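Side-chain contacts in FAD-binding oxidoreductase (Gulosibacter chungangensis, PDB 7PBG), which acts as a 4-ethylphenol oxidase, a flavoenzyme that carries covalently bound FAD and dehydrogenates 4-alkylphenols: residues 133-138 against 146-151; 371-374 against 379-382; 414-419 against 438-443. One frame throughout, in Å; residues are numbered along the deposited sequence.

Contact 1 (133-138 against 146-151)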
loop_
_atom_site.group_PDB
_atom_site.type_symbol
_atom_site.label_atom_id
_atom_site.label_comp_id
_atom_site.label_asym_id
_atom_site.label_seq_id
_atom_site.Cartn_x
_atom_site.Cartn_y
_atom_site.Cartn_z
ATOM N N LYS A 133 18.612 12.331 -9.677
ATOM C CA LYS A 133 20.035 12.787 -9.628
ATOM C C LYS A 133 20.280 13.564 -8.328
ATOM O O LYS A 133 21.232 13.249 -7.592
ATOM C CB LYS A 133 20.389 13.640 -10.845
ATOM C CG LYS A 133 21.786 14.245 -10.834
ATOM C CD LYS A 133 22.139 14.859 -12.190
ATOM C CE LYS A 133 23.472 15.574 -12.209
ATOM N NZ LYS A 133 23.309 16.977 -11.762
ATOM N N THR A 134 19.428 14.552 -8.036
ATOM C CA THR A 134 19.584 15.430 -6.865
ATOM C C THR A 134 19.502 14.641 -5.557
ATOM O O THR A 134 20.324 14.881 -4.659
ATOM C CB THR A 134 18.547 16.550 -6.909
ATOM O OG1 THR A 134 18.881 17.248 -8.101
ATOM C CG2 THR A 134 18.645 17.444 -5.691
ATOM N N LEU A 135 18.526 13.715 -5.433
ATOM C CA LEU A 135 18.359 12.998 -4.170
ATOM C C LEU A 135 19.560 12.081 -4.004
ATOM O O LEU A 135 20.068 12.040 -2.902
ATOM C CB LEU A 135 17.047 12.210 -4.175
ATOM C CG LEU A 135 16.775 11.472 -2.871
ATOM C CD1 LEU A 135 16.648 12.426 -1.705
ATOM C CD2 LEU A 135 15.516 10.592 -2.994
ATOM N N TYR A 136 20.057 11.491 -5.093
ATOM C CA TYR A 136 21.234 10.609 -5.031
ATOM C C TYR A 136 22.403 11.424 -4.495
ATOM O O TYR A 136 23.106 10.962 -3.550
ATOM C CB TYR A 136 21.527 10.022 -6.391
ATOM C CG TYR A 136 22.857 9.345 -6.440
ATOM C CD1 TYR A 136 23.018 8.145 -5.795
ATOM C CD2 TYR A 136 23.935 9.954 -7.050
ATOM C CE1 TYR A 136 24.230 7.494 -5.834
ATOM C CE2 TYR A 136 25.171 9.338 -7.049
ATOM C CZ TYR A 136 25.318 8.121 -6.418
ATOM O OH TYR A 136 26.539 7.490 -6.418
ATOM N N GLU A 137 22.609 12.584 -5.074
ATOM C CA GLU A 137 23.756 13.440 -4.665
ATOM C C GLU A 137 23.575 13.854 -3.196
ATOM O O GLU A 137 24.551 13.784 -2.443
ATOM C CB GLU A 137 23.871 14.639 -5.601
ATOM C CG GLU A 137 24.449 14.227 -6.956
ATOM C CD GLU A 137 24.521 15.288 -8.030
ATOM O OE1 GLU A 137 24.065 16.404 -7.768
ATOM O OE2 GLU A 137 24.967 14.948 -9.134
ATOM N N ALA A 138 22.368 14.251 -2.790
ATOM C CA ALA A 138 22.104 14.713 -1.404
ATOM C C ALA A 138 22.370 13.583 -0.417
ATOM O O ALA A 138 22.998 13.852 0.602
ATOM C CB ALA A 138 20.729 15.273 -1.255
ATOM N N LEU A 146 22.214 4.865 2.790
ATOM C CA LEU A 146 20.881 4.660 2.194
ATOM C C LEU A 146 21.029 4.709 0.683
ATOM O O LEU A 146 21.904 5.426 0.172
ATOM C CB LEU A 146 19.942 5.779 2.643
ATOM C CG LEU A 146 19.675 5.928 4.144
ATOM C CD1 LEU A 146 18.751 7.102 4.306
ATOM C CD2 LEU A 146 19.096 4.680 4.753
ATOM N N MET A 147 20.157 3.989 0.001
ATOM C CA MET A 147 20.068 3.930 -1.459
ATOM C C MET A 147 18.747 4.543 -1.878
ATOM O O MET A 147 17.707 4.365 -1.188
ATOM C CB MET A 147 20.071 2.468 -1.928
ATOM C CG MET A 147 21.400 1.808 -1.813
ATOM S SD MET A 147 21.142 0.040 -2.081
ATOM C CE MET A 147 20.357 0.058 -3.694
ATOM N N ILE A 148 18.763 5.187 -3.013
ATOM C CA ILE A 148 17.491 5.556 -3.670
ATOM C C ILE A 148 17.103 4.460 -4.678
ATOM O O ILE A 148 17.866 3.526 -4.941
ATOM C CB ILE A 148 17.569 6.924 -4.321
ATOM C CG1 ILE A 148 18.482 6.923 -5.546
ATOM C CG2 ILE A 148 18.019 7.977 -3.315
ATOM C CD1 ILE A 148 18.140 8.019 -6.526
ATOM N N ASP A 149 15.915 4.610 -5.238
ATOM C CA ASP A 149 15.348 3.667 -6.232
ATOM C C ASP A 149 14.958 4.494 -7.448
ATOM O O ASP A 149 13.828 5.033 -7.519
ATOM C CB ASP A 149 14.144 2.871 -5.724
ATOM C CG ASP A 149 13.720 1.813 -6.716
ATOM O OD1 ASP A 149 14.109 0.654 -6.528
ATOM O OD2 ASP A 149 13.012 2.174 -7.669
ATOM N N PRO A 150 15.905 4.749 -8.377
ATOM C CA PRO A 150 15.579 5.559 -9.543
ATOM C C PRO A 150 14.816 4.772 -10.616
ATOM O O PRO A 150 15.043 3.600 -10.897
ATOM C CB PRO A 150 16.945 6.004 -10.086
ATOM C CG PRO A 150 17.910 4.893 -9.642
ATOM C CD PRO A 150 17.332 4.324 -8.358
ATOM N N ALA A 151 13.939 5.485 -11.322
ATOM C CA ALA A 151 13.473 5.087 -12.662
ATOM C C ALA A 151 14.651 5.206 -13.640
ATOM O O ALA A 151 15.822 5.546 -13.221
ATOM C CB ALA A 151 12.312 5.994 -13.044
#
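Leu135 and Tyr136 pack against Ile148 in a small, buried, wholly apolar contact. It lies in the FAD-binding domain of the PCMH type, where helix 132-142 runs into the short strand 146-147 and the loop after it. The chain turns back between the two, so Ile148 faces the helix it has just left. The closest pair of CA atoms is that of Tyr136 and Ile148, 6.4 Å apart. No hydrogen bond crosses the contact.

Ile148 does the work from the loop side with two branches. Its methyl CG2 sits beside its own backbone N and meets the isobutyl end of Leu135, with Leu135 CD2 3.6 Å from Ile148 CG2. Leu135 CG is also close to this methyl. The two side chains run past each other in opposite directions, so they touch along their flanks. The other branch of Ile148 starts between its backbone N and carbonyl carbon (chi1 70°) and carries CD1 to Tyr136.

Leu135 also packs on Ala124 and Val126 of strand 123-126 and on Val158 of helix 158-163. It therefore sits between the sheet, the next helix and the loop. Farther along the loop, Asp149 is held through both carboxylate oxygens, by Thr170 and His175, and Ala151 touches the FAD. The contact thus packs the start of a segment that leads to the cofactor.

On the other side of the helix, Lys133 NZ and Glu137 OE2 form a long salt bridge of 3.7 Å, one turn apart. Tyr136 meets Ile148 with the root of its side chain and not with its ring: Tyr136 CB lies 3.9 Å from Ile148 CD1.

Contact 2 (371-374 against 379-382)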
loop_
_atom_site.group_PDB
_atom_site.type_symbol
_atom_site.label_atom_id
_atom_site.label_comp_id
_atom_site.label_asym_id
_atom_site.label_seq_id
_atom_site.Cartn_x
_atom_site.Cartn_y
_atom_site.Cartn_z
ATOM N N ARG A 371 22.483 -0.948 -16.103
ATOM C CA ARG A 371 21.481 -1.596 -15.236
ATOM C C ARG A 371 22.029 -1.766 -13.831
ATOM O O ARG A 371 21.258 -1.610 -12.855
ATOM C CB ARG A 371 21.032 -2.936 -15.818
ATOM C CG ARG A 371 20.464 -2.840 -17.227
ATOM C CD ARG A 371 19.481 -1.729 -17.448
ATOM N NE ARG A 371 18.318 -1.724 -16.568
ATOM C CZ ARG A 371 17.250 -0.949 -16.744
ATOM N NH1 ARG A 371 16.195 -1.068 -15.955
ATOM N NH2 ARG A 371 17.230 -0.102 -17.762
ATOM N N HIS A 372 23.293 -2.167 -13.715
ATOM C CA HIS A 372 23.940 -2.306 -12.408
ATOM C C HIS A 372 23.799 -0.985 -11.652
ATOM O O HIS A 372 23.549 -1.005 -10.450
ATOM C CB HIS A 372 25.380 -2.717 -12.611
ATOM C CG HIS A 372 26.134 -2.796 -11.329
ATOM N ND1 HIS A 372 25.826 -3.711 -10.380
ATOM C CD2 HIS A 372 27.187 -2.079 -10.872
ATOM C CE1 HIS A 372 26.674 -3.585 -9.380
ATOM N NE2 HIS A 372 27.525 -2.579 -9.654
ATOM N N GLU A 373 24.006 0.136 -12.329
ATOM C CA GLU A 373 23.859 1.458 -11.707
ATOM C C GLU A 373 22.423 1.619 -11.185
ATOM O O GLU A 373 22.239 1.882 -9.951
ATOM C CB GLU A 373 24.267 2.541 -12.684
ATOM C CG GLU A 373 25.756 2.765 -12.715
ATOM C CD GLU A 373 26.188 3.863 -13.658
ATOM O OE1 GLU A 373 25.329 4.361 -14.439
ATOM O OE2 GLU A 373 27.412 4.154 -13.685
ATOM N N LEU A 374 21.433 1.431 -12.061
ATOM C CA LEU A 374 20.031 1.665 -11.622
ATOM C C LEU A 374 19.725 0.743 -10.444
ATOM O O LEU A 374 19.034 1.182 -9.511
ATOM C CB LEU A 374 19.042 1.412 -12.760
ATOM C CG LEU A 374 19.177 2.354 -13.944
ATOM C CD1 LEU A 374 18.155 2.031 -14.981
ATOM C CD2 LEU A 374 19.072 3.827 -13.559
ATOM N N PRO A 379 21.488 6.704 -10.194
ATOM C CA PRO A 379 20.688 7.069 -11.345
ATOM C C PRO A 379 21.579 7.468 -12.520
ATOM O O PRO A 379 22.729 7.944 -12.322
ATOM C CB PRO A 379 19.855 8.271 -10.873
ATOM C CG PRO A 379 20.538 8.788 -9.663
ATOM C CD PRO A 379 21.532 7.756 -9.161
ATOM N N ASN A 380 21.050 7.328 -13.731
ATOM C CA ASN A 380 21.772 7.713 -14.967
ATOM C C ASN A 380 20.741 8.133 -16.013
ATOM O O ASN A 380 19.552 8.153 -15.710
ATOM C CB ASN A 380 22.737 6.616 -15.446
ATOM C CG ASN A 380 22.050 5.317 -15.801
ATOM O OD1 ASN A 380 21.124 5.299 -16.609
ATOM N ND2 ASN A 380 22.489 4.224 -15.181
ATOM N N ARG A 381 21.183 8.478 -17.199
ATOM C CA ARG A 381 20.233 8.702 -18.324
ATOM C C ARG A 381 20.683 7.888 -19.531
ATOM O O ARG A 381 20.442 8.275 -20.673
ATOM C CB ARG A 381 20.135 10.183 -18.627
ATOM C CG ARG A 381 21.458 10.837 -18.942
ATOM C CD ARG A 381 21.206 12.319 -19.120
ATOM N NE ARG A 381 20.749 12.948 -17.892
ATOM C CZ ARG A 381 20.412 14.237 -17.767
ATOM N NH1 ARG A 381 20.404 15.042 -18.818
ATOM N NH2 ARG A 381 20.027 14.712 -16.599
ATOM N N HIS A 382 21.297 6.751 -19.269
ATOM C CA HIS A 382 21.765 5.848 -20.337
ATOM C C HIS A 382 20.641 5.581 -21.344
ATOM O O HIS A 382 20.943 5.697 -22.533
ATOM C CB HIS A 382 22.343 4.575 -19.718
ATOM C CG HIS A 382 23.100 3.763 -20.704
ATOM N ND1 HIS A 382 22.570 2.612 -21.283
ATOM C CD2 HIS A 382 24.324 3.960 -21.234
ATOM C CE1 HIS A 382 23.471 2.112 -22.123
ATOM N NE2 HIS A 382 24.543 2.948 -22.134
#
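Glu373 and Leu374, near the end of helix 363-375, receive the side chain of Asn380 from the loop that follows. Arg371 comes first. It takes no part itself, but one face of its guanidinium is covered by Leu374, whose CD1 lies 3.5 Å above the plane, over its centre. Arg371 also forms a salt bridge with Glu152, an FAD-binding residue. Glu373 extends its chain to the loop, and Asn380 ND2 donates to Glu373 OE1 at 2.9 Å. OE1 uses its anti lone pair. The bond is bent, at 142°, and the carboxylate and amide planes are 43° apart. ND2 also donates to Ala370 O in the helix. The other end of the amide makes an Asx turn: His382 N donates to Asn380 OD1 at 3.0 Å, from above the carbonyl plane. An alanine in place of Asn380 removes the amide, so the helix end would probably lose its tie to the loop at Glu373 OE1 and Ala370 O, and the backbone at His382 N would be likely to turn more freely. Leu374 follows. Its side chain crosses that of Asn380 at about a right angle, with Leu374 CD2 3.8 Å from Asn380 ND2 and 4.2 Å from Pro379 CA.

Contact 3 (414-419 against 438-443); sequences EDTKRI and MHHICL
Thr416 has OG1 beside its backbone N and anti to the carbonyl carbon (chi1 -57°), which leaves the methyl CG2 anti to N, and this sets its two branches against two residues of the strand. His440 and Cys442 answer with side chains that both leave anti to the backbone N. OG1 goes to the ring of His440 and CG2 to the sulfur of Cys442.

Being two apart, His440 and Cys442 share one face of strand 438-447, and helix 406-422 lies over that face. The strand belongs to a large antiparallel sheet; this part of it falls in the C-terminal family region of FAD-linked oxidases. Leu443, next in the strand, touches His395, the covalent FAD ligand, and the FAD itself.

Thr416 and His440 approach from opposite directions. The hydroxyl comes to the edge of the imidazole, near its plane, with Thr416 OG1 3.3 Å from His440 CE1. Thr416 CB lies in the ring plane, 4.0 Å from the same carbon. Beside this, Thr416 CG2 rests on Cys442 SG at 3.7 Å.

Along the helix, Lys417 NZ reaches Glu414 OE1 at 3.1 Å and also pairs with Glu252 outside the helix. Arg418 NH1 reaches Asp415 OD1 at 3.1 Å with an N-H...O angle of 152°.

The polar atoms of the contact find their partners outside the two segments. Thr416 OG1 bonds to Gln412 O, one turn back, while His440 ND1 bonds to Gln412 OE1 and NE2 to Tyr427 OH. Gln412 thus holds both sides. With both ring nitrogens engaged and Phe431 stacked on the ring, the imidazole has little freedom to turn. CE1, between two nitrogens, is the most polarised carbon of the ring, so the threonine oxygen at its edge is probably a mildly favourable neighbour, though no hydrogen bond joins them.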
loop_
_atom_site.group_PDB
_atom_site.type_symbol
_atom_site.label_atom_id
_atom_site.label_comp_id
_atom_site.label_asym_id
_atom_site.label_seq_id
_atom_site.Cartn_x
_atom_site.Cartn_y
_atom_site.Cartn_z
ATOM N N GLU A 414 4.541 -11.717 -30.015
ATOM C CA GLU A 414 4.296 -12.012 -31.460
ATOM C C GLU A 414 3.200 -11.084 -31.985
ATOM O O GLU A 414 3.375 -10.522 -33.044
ATOM C CB GLU A 414 3.957 -13.491 -31.682
ATOM C CG GLU A 414 5.191 -14.379 -31.543
ATOM C CD GLU A 414 6.343 -14.051 -32.494
ATOM O OE1 GLU A 414 7.538 -14.271 -32.110
ATOM O OE2 GLU A 414 6.056 -13.577 -33.625
ATOM N N ASP A 415 2.108 -10.930 -31.259
ATOM C CA ASP A 415 0.996 -10.053 -31.689
ATOM C C ASP A 415 1.502 -8.611 -31.805
ATOM O O ASP A 415 1.068 -7.902 -32.731
ATOM C CB ASP A 415 -0.179 -10.104 -30.713
ATOM C CG ASP A 415 -0.995 -11.400 -30.775
ATOM O OD1 ASP A 415 -0.790 -12.183 -31.697
ATOM O OD2 ASP A 415 -1.831 -11.599 -29.890
ATOM N N THR A 416 2.285 -8.136 -30.838
ATOM C CA THR A 416 2.719 -6.715 -30.820
ATOM C C THR A 416 3.741 -6.505 -31.942
ATOM O O THR A 416 3.717 -5.456 -32.541
ATOM C CB THR A 416 3.191 -6.291 -29.426
ATOM O OG1 THR A 416 2.151 -6.515 -28.482
ATOM C CG2 THR A 416 3.591 -4.834 -29.311
ATOM N N LYS A 417 4.638 -7.466 -32.177
ATOM C CA LYS A 417 5.586 -7.421 -33.319
ATOM C C LYS A 417 4.787 -7.277 -34.615
ATOM O O LYS A 417 5.149 -6.455 -35.434
ATOM C CB LYS A 417 6.434 -8.690 -33.322
ATOM C CG LYS A 417 7.660 -8.651 -34.204
ATOM C CD LYS A 417 8.639 -9.734 -33.820
ATOM C CE LYS A 417 7.985 -11.094 -33.872
ATOM N NZ LYS A 417 9.001 -12.168 -33.916
ATOM N N ARG A 418 3.710 -8.044 -34.752
ATOM C CA ARG A 418 2.897 -8.060 -35.995
ATOM C C ARG A 418 2.233 -6.701 -36.194
ATOM O O ARG A 418 2.390 -6.142 -37.298
ATOM C CB ARG A 418 1.806 -9.142 -35.961
ATOM C CG ARG A 418 1.191 -9.414 -37.328
ATOM C CD ARG A 418 0.097 -10.477 -37.285
ATOM N NE ARG A 418 -0.912 -10.102 -36.304
ATOM C CZ ARG A 418 -1.124 -10.711 -35.141
ATOM N NH1 ARG A 418 -0.423 -11.778 -34.784
ATOM N NH2 ARG A 418 -2.047 -10.241 -34.331
ATOM N N ILE A 419 1.579 -6.179 -35.147
ATOM C CA ILE A 419 0.783 -4.920 -35.194
ATOM C C ILE A 419 1.770 -3.771 -35.406
ATOM O O ILE A 419 1.506 -2.904 -36.262
ATOM C CB ILE A 419 -0.109 -4.781 -33.943
ATOM C CG1 ILE A 419 -1.195 -5.870 -33.929
ATOM C CG2 ILE A 419 -0.765 -3.402 -33.868
ATOM C CD1 ILE A 419 -2.003 -5.944 -32.634
ATOM N N MET A 438 2.520 -9.887 -14.127
ATOM C CA MET A 438 3.412 -9.732 -15.296
ATOM C C MET A 438 3.039 -8.433 -16.004
ATOM O O MET A 438 1.882 -8.194 -16.327
ATOM C CB MET A 438 3.321 -10.930 -16.254
ATOM C CG MET A 438 4.380 -10.900 -17.397
ATOM S SD MET A 438 4.301 -12.458 -18.295
ATOM C CE MET A 438 2.763 -12.220 -19.195
ATOM N N HIS A 439 4.056 -7.608 -16.251
ATOM C CA HIS A 439 3.983 -6.455 -17.153
ATOM C C HIS A 439 4.604 -6.767 -18.510
ATOM O O HIS A 439 5.691 -7.397 -18.598
ATOM C CB HIS A 439 4.732 -5.271 -16.525
ATOM C CG HIS A 439 4.271 -4.947 -15.158
ATOM N ND1 HIS A 439 3.328 -3.956 -14.917
ATOM C CD2 HIS A 439 4.604 -5.459 -13.955
ATOM C CE1 HIS A 439 3.111 -3.862 -13.619
ATOM N NE2 HIS A 439 3.883 -4.772 -13.015
ATOM N N HIS A 440 3.926 -6.297 -19.534
ATOM C CA HIS A 440 4.436 -6.174 -20.911
ATOM C C HIS A 440 4.638 -4.696 -21.156
ATOM O O HIS A 440 3.653 -3.953 -21.163
ATOM C CB HIS A 440 3.509 -6.851 -21.907
ATOM C CG HIS A 440 3.817 -6.523 -23.317
ATOM N ND1 HIS A 440 2.855 -6.585 -24.288
ATOM C CD2 HIS A 440 4.975 -6.168 -23.923
ATOM C CE1 HIS A 440 3.391 -6.254 -25.459
ATOM N NE2 HIS A 440 4.709 -6.015 -25.255
ATOM N N ILE A 441 5.874 -4.245 -21.281
ATOM C CA ILE A 441 6.133 -2.828 -21.643
ATOM C C ILE A 441 6.461 -2.752 -23.142
ATOM O O ILE A 441 7.455 -3.320 -23.585
ATOM C CB ILE A 441 7.280 -2.241 -20.816
ATOM C CG1 ILE A 441 7.129 -2.493 -19.302
ATOM C CG2 ILE A 441 7.417 -0.786 -21.182
ATOM C CD1 ILE A 441 5.754 -2.236 -18.743
ATOM N N CYS A 442 5.558 -2.187 -23.919
ATOM C CA CYS A 442 5.731 -1.896 -25.357
ATOM C C CYS A 442 6.131 -0.437 -25.441
ATOM O O CYS A 442 5.301 0.459 -25.144
ATOM C CB CYS A 442 4.464 -2.209 -26.124
ATOM S SG CYS A 442 4.521 -1.603 -27.822
ATOM N N LEU A 443 7.398 -0.223 -25.704
ATOM C CA LEU A 443 7.972 1.119 -25.922
ATOM C C LEU A 443 8.156 1.244 -27.418
ATOM O O LEU A 443 9.122 0.704 -27.990
ATOM C CB LEU A 443 9.277 1.194 -25.154
ATOM C CG LEU A 443 9.931 2.562 -25.066
ATOM C CD1 LEU A 443 11.003 2.534 -23.978
ATOM C CD2 LEU A 443 10.516 3.012 -26.391
#

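From the N terminus, contact 1 closes first, over the seven residues between 133-138 and 146-151, which hold the rest of helix 132-142 and the turn after it. Contact 2 follows and closes the tight connection from helix 363-375 to the loop 379-382. Contact 3 comes last and spans the end of helix 406-422, strand 426-433 and the turn into strand 438-447. The three lie in series, none nested in or crossing another. Contacts 1 and 2 touch in space, with Tyr136 CG 3.4 Å from Pro379 CD, and so join the FAD-binding and C-terminal family regions. Contact 3 stands apart, its centre about 24 Å from that of contact 2, and ties a helix to the large sheet.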